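Long-range contact in SsfS6 (Streptomyces sp. SF2575, PDB 4FZR), which is a GT-B-fold protein of the erythromycin biosynthesis protein CIII-like family, probably a glycosyltransferase-type enzyme: residues P67-L72 with R110-A115. Sequence-based numbering, arbitrary orientation.
Sequences PTCPSL and RMRDEA
Thr68, where the chain turns a corner after strand 65-67, meets the kinked part of helix 93-122 with both branches of its side chain. A chi1 of 57° turns OG1 to the selenomethionine Met111, 3.5 Å from its CG, while CG2 goes to Ala115, 4.0 Å from its CB. The carbonyl oxygen of Thr68 faces the helix too, 3.2 Å from Glu114 CB. A water lies 2.9 Å from Thr68 O and 3.1 Å from Arg110 O, placed to donate to either, though it has more acceptors in reach than protons, and accepts from Glu114 N. It thus bridges loop and helix at the kink, where the N of Glu114 lacks its bond to the preceding turn; no direct hydrogen bond joins the two segments. Cys69 brings CB to 3.3 Å from Arg110 O, and its SG lies 3.8 Å from CG of Met111, whose side chain runs on extended to CE, beside the same sulfur. Farther on, Leu72 places CD2 over one face of the Arg110 guanidinium, 3.4 Å from NH2, and CD1 near CB and CG of this bent arginine. The loop leading from strand 65-67, outermost in this chain's N-terminal Rossmann-like sheet, to helix 74-78 thus packs against helix 93-122: Thr68 bonds through its backbone to Ala50, and Cys69 to Glu52, Met111 reaches Ser51 of strand 45-51, and Met111 and Ala115 pack on helix 135-143.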
ATOM      1  N   PRO A  67      10.593 -14.084   2.803  1.00 30.18           N
ATOM      2  CA  PRO A  67      10.223 -15.067   3.827  1.00 27.79           C
ATOM      3  C   PRO A  67      11.354 -15.358   4.812  1.00 21.78           C
ATOM      4  O   PRO A  67      12.507 -15.458   4.399  1.00 30.93           O
ATOM      5  CB  PRO A  67       9.904 -16.312   3.000  1.00 37.00           C
ATOM      6  CG  PRO A  67      10.822 -16.205   1.816  1.00 27.22           C
ATOM      7  CD  PRO A  67      10.998 -14.729   1.539  1.00 27.23           C
ATOM      8  N   THR A  68      11.028 -15.489   6.095  1.00 24.86           N
ATOM      9  CA  THR A  68      12.038 -15.758   7.119  1.00 29.82           C
ATOM     10  C   THR A  68      11.912 -17.165   7.701  1.00 29.43           C
ATOM     11  O   THR A  68      12.759 -17.602   8.478  1.00 31.79           O
ATOM     12  CB  THR A  68      11.967 -14.727   8.260  1.00 29.91           C
ATOM     13  OG1 THR A  68      10.652 -14.724   8.832  1.00 26.50           O
ATOM     14  CG2 THR A  68      12.301 -13.340   7.731  1.00 27.01           C
ATOM     15  N   CYS A  69      10.856 -17.872   7.313  1.00 25.58           N
ATOM     16  CA  CYS A  69      10.666 -19.257   7.720  1.00 25.67           C
ATOM     17  C   CYS A  69       9.480 -19.829   6.952  1.00 35.80           C
ATOM     18  O   CYS A  69       8.674 -19.075   6.406  1.00 30.29           O
ATOM     19  CB  CYS A  69      10.437 -19.363   9.234  1.00 27.54           C
ATOM     20  SG  CYS A  69       8.851 -18.722   9.829  1.00 29.51           S
ATOM     21  N   PRO A  70       9.379 -21.167   6.887  1.00 41.01           N
ATOM     22  CA  PRO A  70       8.234 -21.783   6.206  1.00 31.46           C
ATOM     23  C   PRO A  70       6.910 -21.408   6.862  1.00 25.87           C
ATOM     24  O   PRO A  70       6.909 -20.812   7.936  1.00 30.30           O
ATOM     25  CB  PRO A  70       8.500 -23.283   6.360  1.00 36.10           C
ATOM     26  CG  PRO A  70       9.977 -23.392   6.555  1.00 32.36           C
ATOM     27  CD  PRO A  70      10.365 -22.170   7.332  1.00 28.45           C
ATOM     28  N   SER A  71       5.798 -21.751   6.220  1.00 25.33           N
ATOM     29  CA  SER A  71       4.473 -21.439   6.753  1.00 22.79           C
ATOM     30  C   SER A  71       4.342 -21.861   8.225  1.00 29.64           C
ATOM     31  O   SER A  71       4.864 -22.895   8.633  1.00 26.62           O
ATOM     32  CB  SER A  71       3.393 -22.116   5.906  1.00 23.59           C
ATOM     33  OG  SER A  71       2.106 -21.887   6.445  1.00 34.19           O
ATOM     34  N   LEU A  72       3.649 -21.046   9.017  1.00 30.44           N
ATOM     35  CA  LEU A  72       3.596 -21.230  10.465  1.00 29.89           C
ATOM     36  C   LEU A  72       2.346 -20.610  11.064  1.00 35.52           C
ATOM     37  O   LEU A  72       1.849 -19.604  10.574  1.00 40.67           O
ATOM     38  CB  LEU A  72       4.791 -20.533  11.113  1.00 33.14           C
ATOM     39  CG  LEU A  72       5.924 -21.348  11.730  1.00 41.07           C
ATOM     40  CD1 LEU A  72       6.772 -20.451  12.618  1.00 41.76           C
ATOM     41  CD2 LEU A  72       5.409 -22.533  12.519  1.00 42.11           C
ATOM     42  N   ARG A 110      12.549 -19.859  15.124  1.00 25.08           N
ATOM     43  CA  ARG A 110      12.180 -20.335  13.796  1.00 27.21           C
ATOM     44  C   ARG A 110      12.572 -19.331  12.711  1.00 24.33           C
ATOM     45  O   ARG A 110      12.726 -19.699  11.546  1.00 27.45           O
ATOM     46  CB  ARG A 110      10.674 -20.597  13.731  1.00 27.34           C
ATOM     47  CG  ARG A 110      10.153 -21.510  14.833  1.00 34.04           C
ATOM     48  CD  ARG A 110      10.593 -22.956  14.634  1.00 30.39           C
ATOM     49  NE  ARG A 110       9.827 -23.626  13.585  1.00 39.88           N
ATOM     50  CZ  ARG A 110       8.623 -24.165  13.761  1.00 44.67           C
ATOM     51  NH1 ARG A 110       8.027 -24.117  14.948  1.00 42.61           N
ATOM     52  NH2 ARG A 110       8.006 -24.753  12.746  1.00 46.19           N
HETATM   53  N   MSE A 111      12.746 -18.068  13.099  1.00 20.02           N
HETATM   54  CA  MSE A 111      12.893 -16.975  12.138  1.00 26.21           C
HETATM   55  C   MSE A 111      14.302 -16.388  12.056  1.00 22.98           C
HETATM   56  O   MSE A 111      14.704 -15.890  11.006  1.00 28.88           O
HETATM   57  CB  MSE A 111      11.920 -15.844  12.491  1.00 21.81           C
HETATM   58  CG  MSE A 111      10.476 -16.084  12.071  1.00 23.66           C
HETATM   59 SE   MSE A 111       9.284 -14.635  12.623  1.00 35.54          SE
HETATM   60  CE  MSE A 111       7.717 -15.130  11.562  1.00 31.42           C
ATOM     61  N   ARG A 112      15.048 -16.438  13.154  1.00 24.22           N
ATOM     62  CA  ARG A 112      16.266 -15.638  13.273  1.00 26.57           C
ATOM     63  C   ARG A 112      17.322 -15.939  12.203  1.00 30.85           C
ATOM     64  O   ARG A 112      17.963 -15.018  11.694  1.00 31.62           O
ATOM     65  CB  ARG A 112      16.867 -15.761  14.679  1.00 25.76           C
ATOM     66  CG  ARG A 112      17.439 -17.128  15.030  1.00 31.56           C
ATOM     67  CD  ARG A 112      17.759 -17.201  16.520  1.00 35.75           C
ATOM     68  NE  ARG A 112      18.534 -18.388  16.884  1.00 37.94           N
ATOM     69  CZ  ARG A 112      19.833 -18.391  17.186  1.00 46.29           C
ATOM     70  NH1 ARG A 112      20.543 -17.268  17.183  1.00 45.60           N
ATOM     71  NH2 ARG A 112      20.431 -19.530  17.501  1.00 54.59           N
ATOM     72  N   ASP A 113      17.501 -17.209  11.856  1.00 33.41           N
ATOM     73  CA  ASP A 113      18.527 -17.583  10.881  1.00 33.56           C
ATOM     74  C   ASP A 113      18.324 -16.881   9.541  1.00 35.31           C
ATOM     75  O   ASP A 113      19.235 -16.228   9.030  1.00 26.96           O
ATOM     76  CB  ASP A 113      18.555 -19.099  10.673  1.00 30.83           C
ATOM     77  CG  ASP A 113      19.158 -19.838  11.854  1.00 48.38           C
ATOM     78  OD1 ASP A 113      19.996 -19.241  12.566  1.00 44.04           O
ATOM     79  OD2 ASP A 113      18.798 -21.015  12.067  1.00 48.26           O
ATOM     80  N   GLU A 114      17.128 -17.014   8.977  1.00 30.44           N
ATOM     81  CA  GLU A 114      16.836 -16.429   7.675  1.00 29.97           C
ATOM     82  C   GLU A 114      16.653 -14.914   7.755  1.00 26.19           C
ATOM     83  O   GLU A 114      16.878 -14.207   6.773  1.00 26.76           O
ATOM     84  CB  GLU A 114      15.591 -17.078   7.062  1.00 24.69           C
ATOM     85  CG  GLU A 114      15.867 -18.393   6.355  1.00 33.33           C
ATOM     86  CD  GLU A 114      16.917 -18.253   5.269  1.00 50.78           C
ATOM     87  OE1 GLU A 114      16.753 -17.379   4.391  1.00 48.60           O
ATOM     88  OE2 GLU A 114      17.910 -19.012   5.296  1.00 48.64           O
ATOM     89  N   ALA A 115      16.254 -14.417   8.921  1.00 25.72           N
ATOM     90  CA  ALA A 115      16.060 -12.986   9.102  1.00 24.02           C
ATOM     91  C   ALA A 115      17.411 -12.287   9.202  1.00 23.46           C
ATOM     92  O   ALA A 115      17.602 -11.198   8.654  1.00 23.68           O
ATOM     93  CB  ALA A 115      15.214 -12.706  10.342  1.00 21.72           C
TER
HETATM   94  O   HOH W   1      15.059 -18.927   9.640  1.00 22.06           O